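Methylmalonyl-CoA carboxyltransferase 5S subunit (Propionibacterium freudenreichii subsp. shermanii, PDB 1RQB) catalyses the transfer of a carboxyl group from biotin on the 1.3S subunit to pyruvate, forming oxaloacetate, with one cobalt ion bound per subunit. Local coordinates at residues T28-R33 with V248-I253; W62-W67 with P95-Q100; R86-R91 with A127-D132. All coordinates share one frame; numbering follows the deposited sequence.

Interaction 1. Residues T28-R33 with V248-I253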
loop_
_atom_site.group_PDB
_atom_site.type_symbol
_atom_site.label_atom_id
_atom_site.label_comp_id
_atom_site.label_asym_id
_atom_site.label_seq_id
_atom_site.Cartn_x
_atom_site.Cartn_y
_atom_site.Cartn_z
ATOM N N THR A 28 -17.829 -2.669 -3.135
ATOM C CA THR A 28 -18.187 -3.767 -2.225
ATOM C C THR A 28 -17.166 -3.759 -1.085
ATOM O O THR A 28 -15.960 -3.765 -1.330
ATOM C CB THR A 28 -18.166 -5.132 -2.944
ATOM O OG1 THR A 28 -19.357 -5.267 -3.722
ATOM C CG2 THR A 28 -18.100 -6.301 -1.931
ATOM N N GLU A 29 -17.649 -3.708 0.158
ATOM C CA GLU A 29 -16.780 -3.677 1.344
ATOM C C GLU A 29 -16.463 -5.108 1.788
ATOM O O GLU A 29 -17.358 -5.946 1.894
ATOM C CB GLU A 29 -17.461 -2.895 2.472
ATOM C CG GLU A 29 -16.645 -2.796 3.774
ATOM C CD GLU A 29 -15.261 -2.174 3.588
ATOM O OE1 GLU A 29 -15.132 -1.037 3.057
ATOM O OE2 GLU A 29 -14.292 -2.835 3.987
ATOM N N LEU A 30 -15.190 -5.364 2.100
ATOM C CA LEU A 30 -14.729 -6.716 2.445
ATOM C C LEU A 30 -14.272 -6.845 3.901
ATOM O O LEU A 30 -13.828 -7.920 4.302
ATOM C CB LEU A 30 -13.535 -7.076 1.560
ATOM C CG LEU A 30 -13.740 -7.008 0.045
ATOM C CD1 LEU A 30 -12.374 -7.090 -0.662
ATOM C CD2 LEU A 30 -14.632 -8.171 -0.384
ATOM N N VAL A 31 -14.385 -5.792 4.697
ATOM C CA VAL A 31 -13.856 -5.838 6.070
ATOM C C VAL A 31 -14.443 -6.964 6.923
ATOM O O VAL A 31 -13.742 -7.510 7.775
ATOM C CB VAL A 31 -14.046 -4.479 6.826
ATOM C CG1 VAL A 31 -15.530 -4.213 7.093
ATOM C CG2 VAL A 31 -13.264 -4.503 8.155
ATOM N N LEU A 32 -15.700 -7.340 6.702
ATOM C CA LEU A 32 -16.332 -8.360 7.551
ATOM C C LEU A 32 -16.020 -9.793 7.111
ATOM O O LEU A 32 -16.403 -10.738 7.799
ATOM C CB LEU A 32 -17.845 -8.156 7.597
ATOM C CG LEU A 32 -18.290 -6.780 8.104
ATOM C CD1 LEU A 32 -19.811 -6.720 8.067
ATOM C CD2 LEU A 32 -17.769 -6.512 9.526
ATOM N N ARG A 33 -15.334 -9.977 5.991
ATOM C CA ARG A 33 -15.030 -11.356 5.584
ATOM C C ARG A 33 -13.595 -11.482 5.067
ATOM O O ARG A 33 -12.700 -11.901 5.800
ATOM C CB ARG A 33 -16.036 -11.844 4.521
ATOM C CG ARG A 33 -16.059 -13.376 4.299
ATOM C CD ARG A 33 -14.802 -13.938 3.656
ATOM N NE ARG A 33 -14.658 -13.478 2.273
ATOM C CZ ARG A 33 -13.840 -14.032 1.384
ATOM N NH1 ARG A 33 -13.082 -15.065 1.735
ATOM N NH2 ARG A 33 -13.792 -13.559 0.140
ATOM N N VAL A 248 -18.402 -2.543 -10.464
ATOM C CA VAL A 248 -18.174 -2.533 -9.011
ATOM C C VAL A 248 -16.756 -3.017 -8.702
ATOM O O VAL A 248 -16.258 -3.927 -9.363
ATOM C CB VAL A 248 -19.140 -3.540 -8.284
ATOM C CG1 VAL A 248 -18.850 -3.566 -6.754
ATOM C CG2 VAL A 248 -20.607 -3.195 -8.576
ATOM N N VAL A 249 -16.097 -2.424 -7.703
ATOM C CA VAL A 249 -14.768 -2.914 -7.303
ATOM C C VAL A 249 -14.797 -3.220 -5.803
ATOM O O VAL A 249 -15.515 -2.557 -5.055
ATOM C CB VAL A 249 -13.632 -1.894 -7.648
ATOM C CG1 VAL A 249 -13.533 -1.722 -9.189
ATOM C CG2 VAL A 249 -13.893 -0.557 -6.987
ATOM N N ASP A 250 -14.070 -4.260 -5.371
ATOM C CA ASP A 250 -14.031 -4.662 -3.956
ATOM C C ASP A 250 -12.851 -3.992 -3.250
ATOM O O ASP A 250 -11.737 -3.964 -3.773
ATOM C CB ASP A 250 -13.858 -6.180 -3.803
ATOM C CG ASP A 250 -14.987 -6.980 -4.415
ATOM O OD1 ASP A 250 -15.903 -6.380 -5.015
ATOM O OD2 ASP A 250 -14.944 -8.225 -4.291
ATOM N N THR A 251 -13.097 -3.479 -2.044
ATOM C CA THR A 251 -12.046 -2.819 -1.257
ATOM C C THR A 251 -12.270 -3.109 0.229
ATOM O O THR A 251 -13.307 -3.636 0.630
ATOM C CB THR A 251 -12.068 -1.275 -1.468
ATOM O OG1 THR A 251 -13.322 -0.756 -0.996
ATOM C CG2 THR A 251 -11.918 -0.921 -2.955
ATOM N N ALA A 252 -11.283 -2.749 1.040
ATOM C CA ALA A 252 -11.374 -2.958 2.494
ATOM C C ALA A 252 -11.109 -1.626 3.197
ATOM O O ALA A 252 -10.215 -0.883 2.793
ATOM C CB ALA A 252 -10.327 -3.997 2.949
ATOM N N ILE A 253 -11.867 -1.336 4.257
ATOM C CA ILE A 253 -11.668 -0.083 5.003
ATOM C C ILE A 253 -10.173 0.069 5.295
ATOM O O ILE A 253 -9.489 -0.900 5.620
ATOM C CB ILE A 253 -12.549 -0.063 6.282
ATOM C CG1 ILE A 253 -12.806 1.393 6.725
ATOM C CG2 ILE A 253 -11.906 -0.896 7.377
ATOM C CD1 ILE A 253 -13.663 2.193 5.741
HETATM O O HOH W 1 -18.758 -7.309 -5.352
#
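The carboxylate of E29 reaches past the end of its own strand and takes the backbone N-H of I253, with E29 OE2 2.9 Å from I253 N, on the lone pair that lies on the side of the other oxygen. The anti lone pair of E29 OE2, away from the other oxygen, receives V31 N at 3.0 Å, a capping bond at the turn that leads into helix 31-39. E29 CG stands anti to the backbone N (chi1 180°), and a bend at chi2 of 57° folds the carboxylate forward over the following turn. Behind this grip the two strands pair in parallel. T28 N donates to V249 O, T251 N returns the bond to T28 O at 3.0 Å, and L30 N continues the ladder to T251 O at 2.9 Å. On the face carrying T28 and D250 the two side chains run side by side, with T28 CB 3.3 Å from D250 OD1. One water lies 2.7 Å from T28 OG1 and donates to D250 OD1. L30 crosses D250 at about a right angle, its CD1 3.6 Å from D250 CB. In the second shell T265 holds E29 OE1 and T251 OG1, S63 bonds T28 OG1, and R135 forms a salt bridge with D250 OD2. Replacing E29 by an alanine would probably leave the N-H groups of I253 and V31 without their shared acceptor and the start of the helix less firmly held. D250 OD2 also accepts from H226 ND1, and H226 is a cobalt ligand. The contact thus closes the ring of a TIM barrel between its first and last strands, and the D250 carboxylate probably fixes the rotation of H226 and makes its imidazole a stronger donor to the metal.

Interaction 2. Residues W62-W67 with P95-Q100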
loop_
_atom_site.group_PDB
_atom_site.type_symbol
_atom_site.label_atom_id
_atom_site.label_comp_id
_atom_site.label_asym_id
_atom_site.label_seq_id
_atom_site.Cartn_x
_atom_site.Cartn_y
_atom_site.Cartn_z
ATOM N N TRP A 62 -22.319 -1.100 -2.524
ATOM C CA TRP A 62 -23.181 -1.885 -3.421
ATOM C C TRP A 62 -23.552 -3.183 -2.696
ATOM O O TRP A 62 -24.692 -3.643 -2.740
ATOM C CB TRP A 62 -22.448 -2.213 -4.727
ATOM C CG TRP A 62 -23.328 -2.986 -5.677
ATOM C CD1 TRP A 62 -24.372 -2.495 -6.415
ATOM C CD2 TRP A 62 -23.324 -4.401 -5.877
ATOM N NE1 TRP A 62 -25.028 -3.528 -7.053
ATOM C CE2 TRP A 62 -24.405 -4.707 -6.742
ATOM C CE3 TRP A 62 -22.517 -5.445 -5.404
ATOM C CZ2 TRP A 62 -24.700 -6.021 -7.145
ATOM C CZ3 TRP A 62 -22.809 -6.755 -5.806
ATOM C CH2 TRP A 62 -23.892 -7.027 -6.668
ATOM N N SER A 63 -22.565 -3.773 -2.026
ATOM C CA SER A 63 -22.781 -4.990 -1.229
ATOM C C SER A 63 -21.739 -5.032 -0.111
ATOM O O SER A 63 -20.740 -4.316 -0.147
ATOM C CB SER A 63 -22.670 -6.270 -2.083
ATOM O OG SER A 63 -21.330 -6.535 -2.475
ATOM N N VAL A 64 -22.015 -5.865 0.880
ATOM C CA VAL A 64 -21.138 -6.063 2.043
ATOM C C VAL A 64 -20.794 -7.553 2.130
ATOM O O VAL A 64 -21.659 -8.381 2.410
ATOM C CB VAL A 64 -21.866 -5.629 3.334
ATOM C CG1 VAL A 64 -20.972 -5.868 4.549
ATOM C CG2 VAL A 64 -22.251 -4.130 3.226
ATOM N N GLU A 65 -19.540 -7.910 1.866
ATOM C CA GLU A 65 -19.189 -9.335 1.937
ATOM C C GLU A 65 -19.072 -9.682 3.423
ATOM O O GLU A 65 -18.300 -9.056 4.145
ATOM C CB GLU A 65 -17.870 -9.600 1.195
ATOM C CG GLU A 65 -17.615 -11.092 0.974
ATOM C CD GLU A 65 -16.191 -11.394 0.550
ATOM O OE1 GLU A 65 -16.003 -11.988 -0.532
ATOM O OE2 GLU A 65 -15.264 -11.042 1.311
ATOM N N CYS A 66 -19.835 -10.664 3.894
ATOM C CA CYS A 66 -19.786 -10.941 5.336
ATOM C C CYS A 66 -19.946 -12.428 5.654
ATOM O O CYS A 66 -20.122 -12.788 6.817
ATOM C CB CYS A 66 -20.906 -10.170 6.032
ATOM S SG CYS A 66 -22.536 -10.609 5.381
ATOM N N TRP A 67 -19.863 -13.302 4.659
ATOM C CA TRP A 67 -20.054 -14.724 4.974
ATOM C C TRP A 67 -19.371 -15.593 3.918
ATOM O O TRP A 67 -18.967 -15.116 2.859
ATOM C CB TRP A 67 -21.562 -15.034 5.037
ATOM C CG TRP A 67 -21.941 -16.087 6.065
ATOM C CD1 TRP A 67 -21.703 -16.039 7.409
ATOM C CD2 TRP A 67 -22.654 -17.314 5.827
ATOM N NE1 TRP A 67 -22.226 -17.156 8.027
ATOM C CE2 TRP A 67 -22.815 -17.955 7.080
ATOM C CE3 TRP A 67 -23.169 -17.935 4.675
ATOM C CZ2 TRP A 67 -23.476 -19.184 7.217
ATOM C CZ3 TRP A 67 -23.824 -19.163 4.808
ATOM C CH2 TRP A 67 -23.973 -19.772 6.076
ATOM N N PRO A 95 -30.033 -4.183 7.777
ATOM C CA PRO A 95 -31.246 -4.436 6.990
ATOM C C PRO A 95 -31.368 -3.791 5.608
ATOM O O PRO A 95 -32.151 -4.245 4.776
ATOM C CB PRO A 95 -32.356 -3.971 7.931
ATOM C CG PRO A 95 -31.724 -2.781 8.586
ATOM C CD PRO A 95 -30.329 -3.297 8.921
ATOM N N ASN A 96 -30.597 -2.749 5.337
ATOM C CA ASN A 96 -30.721 -2.068 4.040
ATOM C C ASN A 96 -29.594 -2.454 3.080
ATOM O O ASN A 96 -29.514 -1.907 1.980
ATOM C CB ASN A 96 -30.671 -0.558 4.250
ATOM C CG ASN A 96 -31.655 -0.094 5.300
ATOM O OD1 ASN A 96 -32.859 -0.297 5.161
ATOM N ND2 ASN A 96 -31.147 0.520 6.364
ATOM N N SER A 97 -28.749 -3.406 3.455
ATOM C CA SER A 97 -27.599 -3.726 2.597
ATOM C C SER A 97 -27.758 -5.064 1.873
ATOM O O SER A 97 -28.470 -5.960 2.325
ATOM C CB SER A 97 -26.326 -3.813 3.449
ATOM O OG SER A 97 -26.165 -2.675 4.263
ATOM N N ARG A 98 -27.070 -5.171 0.737
ATOM C CA ARG A 98 -27.022 -6.447 0.009
ATOM C C ARG A 98 -25.906 -7.265 0.661
ATOM O O ARG A 98 -24.738 -6.885 0.577
ATOM C CB ARG A 98 -26.630 -6.287 -1.470
ATOM C CG ARG A 98 -27.563 -5.503 -2.351
ATOM C CD ARG A 98 -27.118 -5.660 -3.815
ATOM N NE ARG A 98 -27.954 -4.880 -4.719
ATOM C CZ ARG A 98 -27.878 -3.558 -4.857
ATOM N NH1 ARG A 98 -26.994 -2.847 -4.152
ATOM N NH2 ARG A 98 -28.705 -2.943 -5.692
ATOM N N LEU A 99 -26.252 -8.359 1.326
ATOM C CA LEU A 99 -25.210 -9.188 1.947
ATOM C C LEU A 99 -24.627 -10.102 0.868
ATOM O O LEU A 99 -25.352 -10.594 0.005
ATOM C CB LEU A 99 -25.786 -10.020 3.092
ATOM C CG LEU A 99 -26.483 -9.214 4.196
ATOM C CD1 LEU A 99 -26.768 -10.130 5.391
ATOM C CD2 LEU A 99 -25.613 -8.051 4.625
ATOM N N GLN A 100 -23.316 -10.319 0.923
ATOM C CA GLN A 100 -22.659 -11.143 -0.102
ATOM C C GLN A 100 -21.778 -12.202 0.561
ATOM O O GLN A 100 -21.210 -11.972 1.627
ATOM C CB GLN A 100 -21.813 -10.224 -0.985
ATOM C CG GLN A 100 -21.104 -10.900 -2.134
ATOM C CD GLN A 100 -20.534 -9.885 -3.121
ATOM O OE1 GLN A 100 -21.202 -8.919 -3.483
ATOM N NE2 GLN A 100 -19.301 -10.112 -3.566
HETATM O O HOH W 2 -25.849 -2.753 -0.075
HETATM O O HOH W 3 -17.933 -12.522 -2.309
#
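The indole of W62 carries the guanidinium of R98 flat on one face, the two planes 14° apart and their centres 4.1 Å from each other. The stack is off-centre: R98 CZ sits nearest W62 NE1, and R98 CD makes a CH-pi contact over the six-membered ring. At the ring's edge lies Q100 OE1, 3.6 Å from W62 CZ3, its amide turned 71° to the indole. The setting is a pair of neighbouring parallel strands in the TIM barrel, V64 opposite L99 and E65 opposite Q100, linked by V64 N to R98 O, Q100 N to V64 O and C66 N to Q100 O. R98 runs extended from CG to NE, which carries its guanidinium across the face of the indole. R98 NH1 also donates to W62 O at 2.8 Å, in the carbonyl plane and on a lone pair, so one bond and one stack together fix the group's rotation. On the side of the sheet bearing E65 and Q100, a water donates to E65 OE1 and accepts from Q100 NE2. E65 OE2 turns instead to R33, a substrate-binding residue, in a salt bridge, and to the backbone N of D34, a cobalt ligand. S63 OG donates to Q100 OE1 at 2.6 Å, approaching from 51° above the amide's carbonyl plane.

Interaction 3. Residues R86-R91 with A127-D132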
loop_
_atom_site.group_PDB
_atom_site.type_symbol
_atom_site.label_atom_id
_atom_site.label_comp_id
_atom_site.label_asym_id
_atom_site.label_seq_id
_atom_site.Cartn_x
_atom_site.Cartn_y
_atom_site.Cartn_z
ATOM N N ARG A 86 -24.257 -15.908 13.103
ATOM C CA ARG A 86 -23.532 -14.713 12.648
ATOM C C ARG A 86 -24.263 -14.110 11.446
ATOM O O ARG A 86 -24.453 -12.898 11.362
ATOM C CB ARG A 86 -22.085 -15.065 12.258
ATOM C CG ARG A 86 -21.325 -13.887 11.629
ATOM C CD ARG A 86 -19.883 -14.232 11.203
ATOM N NE ARG A 86 -19.000 -14.468 12.343
ATOM C CZ ARG A 86 -17.671 -14.526 12.264
ATOM N NH1 ARG A 86 -17.062 -14.377 11.093
ATOM N NH2 ARG A 86 -16.943 -14.694 13.366
ATOM N N LEU A 87 -24.677 -14.968 10.516
ATOM C CA LEU A 87 -25.405 -14.503 9.327
ATOM C C LEU A 87 -26.718 -13.842 9.752
ATOM O O LEU A 87 -27.065 -12.768 9.264
ATOM C CB LEU A 87 -25.699 -15.671 8.374
ATOM C CG LEU A 87 -26.620 -15.374 7.180
ATOM C CD1 LEU A 87 -26.080 -14.194 6.368
ATOM C CD2 LEU A 87 -26.724 -16.615 6.310
ATOM N N ARG A 88 -27.462 -14.479 10.654
ATOM C CA ARG A 88 -28.725 -13.880 11.107
ATOM C C ARG A 88 -28.487 -12.515 11.755
ATOM O O ARG A 88 -29.248 -11.572 11.539
ATOM C CB ARG A 88 -29.455 -14.810 12.085
ATOM C CG ARG A 88 -30.172 -15.940 11.362
ATOM C CD ARG A 88 -30.986 -16.814 12.304
ATOM N NE ARG A 88 -30.174 -17.719 13.105
ATOM C CZ ARG A 88 -29.928 -18.980 12.759
ATOM N NH1 ARG A 88 -30.431 -19.468 11.635
ATOM N NH2 ARG A 88 -29.185 -19.756 13.536
ATOM N N THR A 89 -27.425 -12.413 12.543
ATOM C CA THR A 89 -27.111 -11.151 13.230
ATOM C C THR A 89 -26.772 -10.067 12.205
ATOM O O THR A 89 -27.259 -8.942 12.307
ATOM C CB THR A 89 -25.937 -11.332 14.211
ATOM O OG1 THR A 89 -26.313 -12.277 15.218
ATOM C CG2 THR A 89 -25.599 -10.011 14.889
ATOM N N PHE A 90 -25.956 -10.403 11.212
ATOM C CA PHE A 90 -25.588 -9.419 10.183
ATOM C C PHE A 90 -26.833 -8.958 9.424
ATOM O O PHE A 90 -26.965 -7.781 9.090
ATOM C CB PHE A 90 -24.591 -10.028 9.197
ATOM C CG PHE A 90 -23.160 -10.037 9.691
ATOM C CD1 PHE A 90 -22.276 -11.028 9.271
ATOM C CD2 PHE A 90 -22.690 -9.047 10.544
ATOM C CE1 PHE A 90 -20.933 -11.031 9.696
ATOM C CE2 PHE A 90 -21.347 -9.041 10.973
ATOM C CZ PHE A 90 -20.474 -10.042 10.543
ATOM N N ARG A 91 -27.748 -9.886 9.151
ATOM C CA ARG A 91 -28.967 -9.550 8.401
ATOM C C ARG A 91 -29.801 -8.539 9.190
ATOM O O ARG A 91 -30.390 -7.619 8.625
ATOM C CB ARG A 91 -29.807 -10.814 8.176
ATOM C CG ARG A 91 -31.152 -10.609 7.473
ATOM C CD ARG A 91 -31.026 -10.156 6.022
ATOM N NE ARG A 91 -30.506 -8.803 5.836
ATOM C CZ ARG A 91 -30.131 -8.324 4.651
ATOM N NH1 ARG A 91 -30.210 -9.098 3.574
ATOM N NH2 ARG A 91 -29.713 -7.070 4.532
ATOM N N ALA A 127 -30.066 -18.379 1.645
ATOM C CA ALA A 127 -31.010 -17.358 1.164
ATOM C C ALA A 127 -32.082 -17.087 2.223
ATOM O O ALA A 127 -32.442 -15.941 2.491
ATOM C CB ALA A 127 -31.673 -17.827 -0.131
ATOM N N GLU A 128 -32.589 -18.150 2.827
ATOM C CA GLU A 128 -33.646 -18.024 3.842
ATOM C C GLU A 128 -33.154 -17.200 5.033
ATOM O O GLU A 128 -33.919 -16.443 5.630
ATOM C CB GLU A 128 -34.059 -19.409 4.332
ATOM C CG GLU A 128 -35.221 -19.413 5.300
ATOM C CD GLU A 128 -35.519 -20.808 5.812
ATOM O OE1 GLU A 128 -35.474 -21.760 5.001
ATOM O OE2 GLU A 128 -35.800 -20.952 7.021
ATOM N N ASN A 129 -31.878 -17.350 5.377
ATOM C CA ASN A 129 -31.320 -16.644 6.539
ATOM C C ASN A 129 -30.843 -15.232 6.188
ATOM O O ASN A 129 -30.351 -14.512 7.056
ATOM C CB ASN A 129 -30.218 -17.495 7.167
ATOM C CG ASN A 129 -30.786 -18.587 8.072
ATOM O OD1 ASN A 129 -31.354 -18.289 9.120
ATOM N ND2 ASN A 129 -30.660 -19.847 7.657
ATOM N N GLY A 130 -31.003 -14.826 4.925
ATOM C CA GLY A 130 -30.638 -13.470 4.540
ATOM C C GLY A 130 -29.628 -13.158 3.443
ATOM O O GLY A 130 -29.482 -11.994 3.074
HETATM N N MSE A 131 -28.950 -14.158 2.897
HETATM C CA MSE A 131 -27.928 -13.886 1.873
HETATM C C MSE A 131 -28.579 -13.302 0.615
HETATM O O MSE A 131 -29.617 -13.784 0.166
HETATM C CB MSE A 131 -27.181 -15.175 1.548
HETATM C CG MSE A 131 -25.947 -14.948 0.722
HETATM SE SE MSE A 131 -24.842 -13.618 1.616
HETATM C CE MSE A 131 -24.528 -14.513 3.276
ATOM N N ASP A 132 -27.957 -12.274 0.030
ATOM C CA ASP A 132 -28.508 -11.605 -1.159
ATOM C C ASP A 132 -27.689 -11.916 -2.414
ATOM O O ASP A 132 -28.243 -12.247 -3.461
ATOM C CB ASP A 132 -28.522 -10.076 -0.972
ATOM C CG ASP A 132 -29.452 -9.621 0.139
ATOM O OD1 ASP A 132 -30.660 -9.947 0.073
ATOM O OD2 ASP A 132 -28.981 -8.929 1.075
#
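R91 lies along N129 and G130 and ends on D132, in the loop that follows helix 116-128, and each part of its chain finds something there. R91 CB lies 3.9 Å from N129 O. R91 CG, anti to the backbone N (chi1 177°), faces both N129 O and G130 CA from the same side. The bend at chi2 lays R91 CD 3.7 Å from G130 CA, and the one at chi3 turns the guanidinium toward D132. At the tip, R91 NH1 donates to D132 OD2 at 2.8 Å in a salt bridge, with the carboxylate oxygen close to the guanidinium plane and met on its syn side. R91 NH1 also makes a weak bond to G130 O at 3.0 Å. The other terminal nitrogen, NH2, turns to the carbonyls of M94 and S97, while D132 OD2 also accepts from L99 N, so this one ion pair ties the loop to L99 and the strand it belongs to.

One helical turn back, R88 is bent at chi3 and brings NH1 to N129 OD1 at 2.9 Å, from 46° above the amide's carbonyl plane. The ND2 of N129 is held by K125 O and by E448. L87 supplies the apolar part of the contact: CD2 rests 3.7 Å from N129 CB, and CD1 meets the methyl CE of M131, a selenomethionine, at 3.5 Å, tighter than usual for two carbons. M131 continues inward to W67 and L99.

G130 has a positive phi (122°), and a side chain there would run into R91 CD as well as the carbonyl O of N129. These backbone angles, with bonds back into the last helical turn, make a Schellman motif, here ending one outer helix of the TIM barrel against its neighbour, just before the chain enters strand 133-136.

Overall arrangement
Of the segments paired here, strand 23-29 comes first from the N terminus, but its partner in interaction 1, strand 248-251, arrives more than two hundred residues later. That contact closes the longest loop, and both other interactions lie within its span. In between, strand 63-68 pairs with strand 99-103 in interaction 2, enclosing helices 71-77 and 83-93. Interaction 3 starts from helix 83-93, inside that loop, and reaches past it to the end of helix 116-128, so interactions 2 and 3 cross along the chain. Strands 23-29 and 63-68 are neighbours, which sets interactions 1 and 2 side by side in the barrel wall, while interaction 3 joins two helices of the outer layer.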